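Local coordinates for E3 SUMO-protein ligase SIZ2 (PDB 6U75) that acts as a SUMO E3 ligase of the PIAS family, binds zinc and double-stranded DNA, and may mediate attachment of SUMO to septins, at residues Leu54-Ser59 / Lys128-Ser133; Asp73-Cys78 / Leu119-Leu124. All coordinates share one frame; numbering follows the deposited sequence.

Contact 1 (Leu54-Ser59 / Lys128-Ser133); sequences LFSGFS and KEYSIS
Phe55 and Ser133 exchange two backbone hydrogen bonds, Phe55 N to Ser133 O and Ser133 N to Phe55 O, both 2.9 Å and nearly straight at the hydrogen. Gly57 and Ser131 also exchange two, with Ser131 N to Gly57 O at 2.8 Å and the bond from Gly57 N more bent; both donors lie in the carbonyl planes. In a fifth bond, Ser59 N to Glu129 O at 2.9 Å, the donor stands instead above the carbonyl plane, 40° out of it. Between the hydrogen-bonded pairs, Ser56 faces Ile132 and Phe58 faces Tyr130 as non-hydrogen-bonded pairs, and CA-H...O contacts such as Ser56 CA to Ser131 O fill in. The segments lie on neighbouring antiparallel strands, 50-58 and 130-139, in a sheet of the PINIT domain of this PIAS-family ligase. Strand 12-21 flanks 130-139 on its other edge, bonding through Leu21 to Tyr130 and through Lys19 to Ile132.

Charge and aromatic contacts gather at the Phe58 end. Lys128 bends at chi3 (65°), which carries NZ over one face of the Phe58 ring, 3.3 Å from its centroid and almost exactly on the normal, a cation-pi contact; CE lies over the same face. Tyr130 runs alongside Phe58, pointing the same way, with CE2 3.4 Å from Phe58 CE1 and the ring planes at 33°.

Ile132 CG2 makes an apolar contact with Leu54 CD1 at 3.5 Å, while its CD1 lies against the Ser56 side chain at CB, beside OG. The serine hydroxyls find polar partners elsewhere: Ser56 OG bonds to Asp73 O, whereas Ser59 OG and Ser131 OG share the carboxylate of Glu65, taking OE1 and OE2 respectively, beside the 3.4 Å contact of Ser59 CB with Ser131 OG.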
ATOM      1  N   LEU A  54      -7.466  -8.095 -10.677  1.00 26.45           N
ATOM      2  CA  LEU A  54      -8.876  -7.780 -10.511  1.00 25.12           C
ATOM      3  C   LEU A  54      -9.031  -6.688  -9.461  1.00 26.42           C
ATOM      4  O   LEU A  54      -8.367  -6.711  -8.422  1.00 30.55           O
ATOM      5  CB  LEU A  54      -9.649  -9.030 -10.090  1.00 37.95           C
ATOM      6  CG  LEU A  54     -11.150  -8.896  -9.831  1.00 40.01           C
ATOM      7  CD1 LEU A  54     -11.922  -8.796 -11.135  1.00 44.43           C
ATOM      8  CD2 LEU A  54     -11.642 -10.073  -9.004  1.00 42.96           C
ATOM      9  N   PHE A  55      -9.911  -5.731  -9.740  1.00 27.85           N
ATOM     10  CA  PHE A  55     -10.158  -4.598  -8.862  1.00 25.77           C
ATOM     11  C   PHE A  55     -11.647  -4.502  -8.567  1.00 28.09           C
ATOM     12  O   PHE A  55     -12.480  -4.793  -9.431  1.00 36.59           O
ATOM     13  CB  PHE A  55      -9.670  -3.289  -9.493  1.00 29.74           C
ATOM     14  CG  PHE A  55      -8.178  -3.210  -9.651  1.00 35.18           C
ATOM     15  CD1 PHE A  55      -7.547  -3.818 -10.722  1.00 27.80           C
ATOM     16  CD2 PHE A  55      -7.408  -2.522  -8.729  1.00 33.92           C
ATOM     17  CE1 PHE A  55      -6.177  -3.745 -10.868  1.00 24.65           C
ATOM     18  CE2 PHE A  55      -6.037  -2.446  -8.871  1.00 38.46           C
ATOM     19  CZ  PHE A  55      -5.421  -3.058  -9.941  1.00 25.75           C
ATOM     20  N   SER A  56     -11.972  -4.088  -7.346  1.00 34.16           N
ATOM     21  CA  SER A  56     -13.347  -3.882  -6.920  1.00 26.53           C
ATOM     22  C   SER A  56     -13.421  -2.572  -6.153  1.00 25.76           C
ATOM     23  O   SER A  56     -12.559  -2.288  -5.317  1.00 26.61           O
ATOM     24  CB  SER A  56     -13.847  -5.036  -6.043  1.00 28.74           C
ATOM     25  OG  SER A  56     -15.163  -4.796  -5.576  1.00 23.86           O
ATOM     26  N   GLY A  57     -14.448  -1.775  -6.443  1.00 31.48           N
ATOM     27  CA  GLY A  57     -14.607  -0.495  -5.786  1.00 32.75           C
ATOM     28  C   GLY A  57     -16.068  -0.181  -5.535  1.00 28.76           C
ATOM     29  O   GLY A  57     -16.963  -0.754  -6.155  1.00 29.63           O
ATOM     30  N   PHE A  58     -16.295   0.739  -4.602  1.00 34.22           N
ATOM     31  CA  PHE A  58     -17.648   1.215  -4.349  1.00 29.40           C
ATOM     32  C   PHE A  58     -18.167   1.963  -5.570  1.00 38.45           C
ATOM     33  O   PHE A  58     -17.493   2.850  -6.102  1.00 40.63           O
ATOM     34  CB  PHE A  58     -17.680   2.124  -3.119  1.00 26.71           C
ATOM     35  CG  PHE A  58     -17.616   1.387  -1.809  1.00 44.52           C
ATOM     36  CD1 PHE A  58     -18.396   0.262  -1.585  1.00 46.53           C
ATOM     37  CD2 PHE A  58     -16.774   1.822  -0.799  1.00 44.81           C
ATOM     38  CE1 PHE A  58     -18.337  -0.412  -0.381  1.00 42.23           C
ATOM     39  CE2 PHE A  58     -16.711   1.151   0.406  1.00 57.31           C
ATOM     40  CZ  PHE A  58     -17.493   0.033   0.616  1.00 54.35           C
ATOM     41  N   SER A  59     -19.368   1.600  -6.013  1.00 30.22           N
ATOM     42  CA  SER A  59     -19.993   2.198  -7.191  1.00 35.81           C
ATOM     43  C   SER A  59     -20.985   3.250  -6.707  1.00 44.29           C
ATOM     44  O   SER A  59     -22.148   2.954  -6.428  1.00 41.68           O
ATOM     45  CB  SER A  59     -20.671   1.132  -8.043  1.00 37.51           C
ATOM     46  OG  SER A  59     -21.383   1.717  -9.119  1.00 48.02           O
ATOM     47  N   LYS A 128     -24.082  -2.451  -0.711  1.00 44.35           N
ATOM     48  CA  LYS A 128     -23.766  -1.349  -1.606  1.00 43.73           C
ATOM     49  C   LYS A 128     -23.367  -1.901  -2.966  1.00 30.70           C
ATOM     50  O   LYS A 128     -22.888  -3.033  -3.078  1.00 30.42           O
ATOM     51  CB  LYS A 128     -22.636  -0.477  -1.041  1.00 33.17           C
ATOM     52  CG  LYS A 128     -23.064   0.412   0.119  1.00 49.64           C
ATOM     53  CD  LYS A 128     -21.872   1.060   0.812  1.00 55.41           C
ATOM     54  CE  LYS A 128     -21.129   2.023  -0.103  1.00 52.74           C
ATOM     55  NZ  LYS A 128     -19.973   2.660   0.586  1.00 69.45           N
ATOM     56  N   GLU A 129     -23.572  -1.094  -4.001  1.00 32.94           N
ATOM     57  CA  GLU A 129     -23.215  -1.502  -5.350  1.00 33.73           C
ATOM     58  C   GLU A 129     -21.707  -1.413  -5.549  1.00 28.99           C
ATOM     59  O   GLU A 129     -21.037  -0.538  -4.995  1.00 35.35           O
ATOM     60  CB  GLU A 129     -23.934  -0.633  -6.383  1.00 34.19           C
ATOM     61  CG  GLU A 129     -25.448  -0.732  -6.319  1.00 51.57           C
ATOM     62  CD  GLU A 129     -26.136   0.138  -7.352  1.00 53.37           C
ATOM     63  OE1 GLU A 129     -27.240   0.645  -7.064  1.00 50.08           O
ATOM     64  OE2 GLU A 129     -25.569   0.319  -8.449  1.00 71.98           O
ATOM     65  N   TYR A 130     -21.175  -2.338  -6.347  1.00 26.23           N
ATOM     66  CA  TYR A 130     -19.742  -2.424  -6.581  1.00 31.85           C
ATOM     67  C   TYR A 130     -19.446  -2.409  -8.074  1.00 31.02           C
ATOM     68  O   TYR A 130     -20.261  -2.841  -8.892  1.00 32.26           O
ATOM     69  CB  TYR A 130     -19.145  -3.696  -5.955  1.00 36.13           C
ATOM     70  CG  TYR A 130     -19.158  -3.709  -4.442  1.00 34.47           C
ATOM     71  CD1 TYR A 130     -20.243  -4.217  -3.741  1.00 29.85           C
ATOM     72  CD2 TYR A 130     -18.083  -3.217  -3.715  1.00 30.69           C
ATOM     73  CE1 TYR A 130     -20.258  -4.230  -2.360  1.00 30.23           C
ATOM     74  CE2 TYR A 130     -18.090  -3.227  -2.334  1.00 34.38           C
ATOM     75  CZ  TYR A 130     -19.179  -3.735  -1.662  1.00 37.85           C
ATOM     76  OH  TYR A 130     -19.189  -3.747  -0.286  1.00 32.07           O
ATOM     77  N   SER A 131     -18.269  -1.896  -8.415  1.00 29.34           N
ATOM     78  CA  SER A 131     -17.725  -1.954  -9.764  1.00 30.00           C
ATOM     79  C   SER A 131     -16.544  -2.913  -9.769  1.00 39.20           C
ATOM     80  O   SER A 131     -15.640  -2.795  -8.933  1.00 40.90           O
ATOM     81  CB  SER A 131     -17.284  -0.571 -10.247  1.00 41.86           C
ATOM     82  OG  SER A 131     -18.392   0.296 -10.410  1.00 54.49           O
ATOM     83  N   ILE A 132     -16.559  -3.855 -10.709  1.00 26.07           N
ATOM     84  CA  ILE A 132     -15.525  -4.869 -10.866  1.00 32.69           C
ATOM     85  C   ILE A 132     -14.820  -4.614 -12.190  1.00 34.83           C
ATOM     86  O   ILE A 132     -15.474  -4.514 -13.236  1.00 35.72           O
ATOM     87  CB  ILE A 132     -16.124  -6.287 -10.831  1.00 41.76           C
ATOM     88  CG1 ILE A 132     -16.831  -6.545  -9.497  1.00 47.53           C
ATOM     89  CG2 ILE A 132     -15.047  -7.329 -11.087  1.00 43.13           C
ATOM     90  CD1 ILE A 132     -15.901  -6.637  -8.304  1.00 40.67           C
ATOM     91  N   SER A 133     -13.493  -4.514 -12.143  1.00 38.27           N
ATOM     92  CA  SER A 133     -12.682  -4.242 -13.319  1.00 34.94           C
ATOM     93  C   SER A 133     -11.483  -5.179 -13.330  1.00 34.00           C
ATOM     94  O   SER A 133     -11.149  -5.802 -12.322  1.00 35.06           O
ATOM     95  CB  SER A 133     -12.201  -2.785 -13.351  1.00 36.55           C
ATOM     96  OG  SER A 133     -13.268  -1.887 -13.108  1.00 67.46           O
TER

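Contact 2 (Asp73-Cys78 / Leu119-Leu124); sequences DFPYPC and LDLHYL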
ATOM      1  N   ASP A  73     -12.356  -1.563  -2.841  1.00 34.69           N
ATOM      2  CA  ASP A  73     -13.292  -2.065  -1.841  1.00 31.71           C
ATOM      3  C   ASP A  73     -13.987  -3.292  -2.413  1.00 31.03           C
ATOM      4  O   ASP A  73     -14.757  -3.182  -3.372  1.00 33.23           O
ATOM      5  CB  ASP A  73     -14.309  -0.997  -1.444  1.00 46.44           C
ATOM      6  CG  ASP A  73     -13.766  -0.032  -0.411  1.00 46.97           C
ATOM      7  OD1 ASP A  73     -13.280  -0.498   0.640  1.00 52.11           O
ATOM      8  OD2 ASP A  73     -13.819   1.194  -0.650  1.00 49.46           O
ATOM      9  N   PHE A  74     -13.703  -4.452  -1.837  1.00 32.83           N
ATOM     10  CA  PHE A  74     -14.409  -5.677  -2.170  1.00 30.50           C
ATOM     11  C   PHE A  74     -15.582  -5.882  -1.217  1.00 39.98           C
ATOM     12  O   PHE A  74     -15.541  -5.433  -0.066  1.00 56.01           O
ATOM     13  CB  PHE A  74     -13.473  -6.879  -2.077  1.00 26.21           C
ATOM     14  CG  PHE A  74     -12.645  -7.107  -3.308  1.00 25.65           C
ATOM     15  CD1 PHE A  74     -11.442  -6.448  -3.485  1.00 39.91           C
ATOM     16  CD2 PHE A  74     -13.064  -7.996  -4.283  1.00 31.68           C
ATOM     17  CE1 PHE A  74     -10.677  -6.665  -4.615  1.00 43.85           C
ATOM     18  CE2 PHE A  74     -12.304  -8.217  -5.415  1.00 27.41           C
ATOM     19  CZ  PHE A  74     -11.109  -7.551  -5.580  1.00 25.66           C
ATOM     20  N   PRO A  75     -16.645  -6.552  -1.658  1.00 37.79           N
ATOM     21  CA  PRO A  75     -17.723  -6.902  -0.724  1.00 39.26           C
ATOM     22  C   PRO A  75     -17.241  -7.949   0.270  1.00 37.97           C
ATOM     23  O   PRO A  75     -16.693  -8.981  -0.117  1.00 41.69           O
ATOM     24  CB  PRO A  75     -18.825  -7.451  -1.636  1.00 44.42           C
ATOM     25  CG  PRO A  75     -18.106  -7.925  -2.852  1.00 37.26           C
ATOM     26  CD  PRO A  75     -16.927  -7.013  -3.028  1.00 34.58           C
ATOM     27  N   TYR A  76     -17.436  -7.671   1.559  1.00 50.74           N
ATOM     28  CA  TYR A  76     -17.052  -8.615   2.595  1.00 37.72           C
ATOM     29  C   TYR A  76     -18.292  -9.187   3.261  1.00 45.42           C
ATOM     30  O   TYR A  76     -19.148  -8.415   3.716  1.00 52.29           O
ATOM     31  CB  TYR A  76     -16.162  -7.953   3.650  1.00 40.74           C
ATOM     32  CG  TYR A  76     -15.716  -8.919   4.725  1.00 58.41           C
ATOM     33  CD1 TYR A  76     -14.651  -9.784   4.507  1.00 59.03           C
ATOM     34  CD2 TYR A  76     -16.369  -8.980   5.950  1.00 54.12           C
ATOM     35  CE1 TYR A  76     -14.243 -10.675   5.481  1.00 65.08           C
ATOM     36  CE2 TYR A  76     -15.968  -9.868   6.930  1.00 50.56           C
ATOM     37  CZ  TYR A  76     -14.905 -10.713   6.691  1.00 67.69           C
ATOM     38  OH  TYR A  76     -14.500 -11.600   7.662  1.00 81.82           O
ATOM     39  N   PRO A  77     -18.436 -10.519   3.350  1.00 45.72           N
ATOM     40  CA  PRO A  77     -17.517 -11.544   2.843  1.00 45.59           C
ATOM     41  C   PRO A  77     -17.653 -11.778   1.344  1.00 36.43           C
ATOM     42  O   PRO A  77     -18.678 -11.432   0.757  1.00 36.31           O
ATOM     43  CB  PRO A  77     -17.939 -12.789   3.615  1.00 40.23           C
ATOM     44  CG  PRO A  77     -19.403 -12.599   3.794  1.00 49.29           C
ATOM     45  CD  PRO A  77     -19.575 -11.124   4.061  1.00 38.83           C
ATOM     46  N   CYS A  78     -16.628 -12.373   0.741  1.00 34.36           N
ATOM     47  CA  CYS A  78     -16.647 -12.691  -0.677  1.00 42.23           C
ATOM     48  C   CYS A  78     -15.829 -13.948  -0.913  1.00 39.29           C
ATOM     49  O   CYS A  78     -14.797 -14.155  -0.270  1.00 53.11           O
ATOM     50  CB  CYS A  78     -16.078 -11.546  -1.523  1.00 50.27           C
ATOM     51  SG  CYS A  78     -14.477 -10.930  -0.950  1.00 79.60           S
ATOM     52  N   LEU A 119     -15.202 -16.129 -13.974  1.00 45.90           N
ATOM     53  CA  LEU A 119     -14.939 -15.596 -12.641  1.00 39.56           C
ATOM     54  C   LEU A 119     -16.260 -15.558 -11.885  1.00 38.50           C
ATOM     55  O   LEU A 119     -17.170 -14.807 -12.252  1.00 42.31           O
ATOM     56  CB  LEU A 119     -14.310 -14.205 -12.718  1.00 33.41           C
ATOM     57  CG  LEU A 119     -14.071 -13.503 -11.378  1.00 29.38           C
ATOM     58  CD1 LEU A 119     -13.045 -14.256 -10.548  1.00 32.80           C
ATOM     59  CD2 LEU A 119     -13.629 -12.065 -11.594  1.00 39.84           C
ATOM     60  N   ASP A 120     -16.368 -16.374 -10.842  1.00 43.11           N
ATOM     61  CA  ASP A 120     -17.544 -16.405  -9.989  1.00 37.97           C
ATOM     62  C   ASP A 120     -17.242 -15.687  -8.682  1.00 35.91           C
ATOM     63  O   ASP A 120     -16.132 -15.779  -8.150  1.00 48.52           O
ATOM     64  CB  ASP A 120     -17.981 -17.844  -9.707  1.00 43.04           C
ATOM     65  CG  ASP A 120     -18.032 -18.695 -10.962  1.00 51.69           C
ATOM     66  OD1 ASP A 120     -17.030 -19.375 -11.265  1.00 65.63           O
ATOM     67  OD2 ASP A 120     -19.072 -18.680 -11.652  1.00 53.38           O
ATOM     68  N   LEU A 121     -18.238 -14.968  -8.173  1.00 37.56           N
ATOM     69  CA  LEU A 121     -18.122 -14.222  -6.926  1.00 35.19           C
ATOM     70  C   LEU A 121     -19.338 -14.562  -6.077  1.00 40.64           C
ATOM     71  O   LEU A 121     -20.456 -14.148  -6.397  1.00 42.34           O
ATOM     72  CB  LEU A 121     -18.031 -12.721  -7.195  1.00 47.46           C
ATOM     73  CG  LEU A 121     -18.057 -11.780  -5.990  1.00 46.30           C
ATOM     74  CD1 LEU A 121     -17.269 -12.340  -4.819  1.00 67.51           C
ATOM     75  CD2 LEU A 121     -17.501 -10.429  -6.397  1.00 41.92           C
ATOM     76  N   HIS A 122     -19.116 -15.336  -5.018  1.00 47.25           N
ATOM     77  CA  HIS A 122     -20.176 -15.788  -4.130  1.00 36.08           C
ATOM     78  C   HIS A 122     -20.233 -14.901  -2.895  1.00 32.74           C
ATOM     79  O   HIS A 122     -19.196 -14.534  -2.331  1.00 45.41           O
ATOM     80  CB  HIS A 122     -19.954 -17.242  -3.714  1.00 29.68           C
ATOM     81  CG  HIS A 122     -19.983 -18.208  -4.856  1.00 35.45           C
ATOM     82  ND1 HIS A 122     -18.886 -18.446  -5.656  1.00 36.47           N
ATOM     83  CD2 HIS A 122     -20.977 -18.990  -5.336  1.00 33.98           C
ATOM     84  CE1 HIS A 122     -19.203 -19.337  -6.578  1.00 38.35           C
ATOM     85  NE2 HIS A 122     -20.467 -19.683  -6.407  1.00 44.52           N
ATOM     86  N   TYR A 123     -21.453 -14.573  -2.474  1.00 35.62           N
ATOM     87  CA  TYR A 123     -21.668 -13.653  -1.369  1.00 31.79           C
ATOM     88  C   TYR A 123     -22.943 -14.042  -0.636  1.00 32.16           C
ATOM     89  O   TYR A 123     -23.824 -14.711  -1.186  1.00 28.92           O
ATOM     90  CB  TYR A 123     -21.769 -12.209  -1.867  1.00 36.41           C
ATOM     91  CG  TYR A 123     -22.806 -12.044  -2.954  1.00 35.67           C
ATOM     92  CD1 TYR A 123     -24.137 -11.804  -2.640  1.00 33.46           C
ATOM     93  CD2 TYR A 123     -22.458 -12.148  -4.294  1.00 41.36           C
ATOM     94  CE1 TYR A 123     -25.089 -11.660  -3.629  1.00 41.65           C
ATOM     95  CE2 TYR A 123     -23.404 -12.006  -5.291  1.00 51.12           C
ATOM     96  CZ  TYR A 123     -24.718 -11.762  -4.953  1.00 45.79           C
ATOM     97  OH  TYR A 123     -25.666 -11.620  -5.939  1.00 41.90           O
ATOM     98  N   LEU A 124     -23.034 -13.599   0.616  1.00 28.79           N
ATOM     99  CA  LEU A 124     -24.230 -13.793   1.422  1.00 39.98           C
ATOM    100  C   LEU A 124     -25.166 -12.595   1.390  1.00 34.78           C
ATOM    101  O   LEU A 124     -26.323 -12.721   1.804  1.00 41.41           O
ATOM    102  CB  LEU A 124     -23.848 -14.084   2.878  1.00 38.20           C
ATOM    103  CG  LEU A 124     -22.853 -15.227   3.084  1.00 47.44           C
ATOM    104  CD1 LEU A 124     -22.547 -15.417   4.564  1.00 40.35           C
ATOM    105  CD2 LEU A 124     -23.385 -16.512   2.468  1.00 39.57           C
TER
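Cys78 and Leu121 form the closest apolar contact between the loop leading into strand 79-82 and strand 117-123 of the PINIT domain. Strand 117-123 lies between strands 28-34 and 79-82 in an antiparallel sheet, and the loop curls past its end before joining that sheet. The loop's inner side offers a shallow concave surface made by the Pro75 ring and the Cys78 CB. Leu121 is the bump that enters it. Chi1 of 174° swings CG opposite the backbone N, and the fork of the side chain faces the loop: CD1 comes to 3.6 Å from Cys78 CB, and CD2 faces Pro75 CG more loosely at 4.4 Å. Leu80 of strand 79-82 also packs on Leu121.

Farther along, the peptide bond before Pro77 is cis, and the proline ring lies by the end of the strand. There Leu124 CD1 rests against Pro77 CG at 4.3 Å, while Pro77 O lies 4.1 Å from Tyr123 CB. The Tyr123 side chain turns from the loop and packs on Thr30 and Ser24. Beside these side-chain contacts runs one backbone contact of the CA-H...O kind: Cys78 CA approaches His122 O at 3.6 Å, with an angle of 143° at the hydrogen.

Contact 2 is nested within the chain loop that contact 1 closes, and their centres are about 10 Å apart. The loop 73-78 directly joins them: Asp73 N lies 2.6 Å from Ser56 O, a probable backbone hydrogen bond linking the loop to strand 50-58. Tyr130 packs on the same loop, with CD2 3.3 Å from Asp73 O and OH 3.5 Å from Pro75 CA. Pro75 therefore meets Tyr130 of contact 1 as well as Leu121 of contact 2, and so bridges the two sheets of the PINIT domain. Both contacts lie away from the zinc ion held by Cys203, His205, Cys226 and Cys229 in the SP-RING finger.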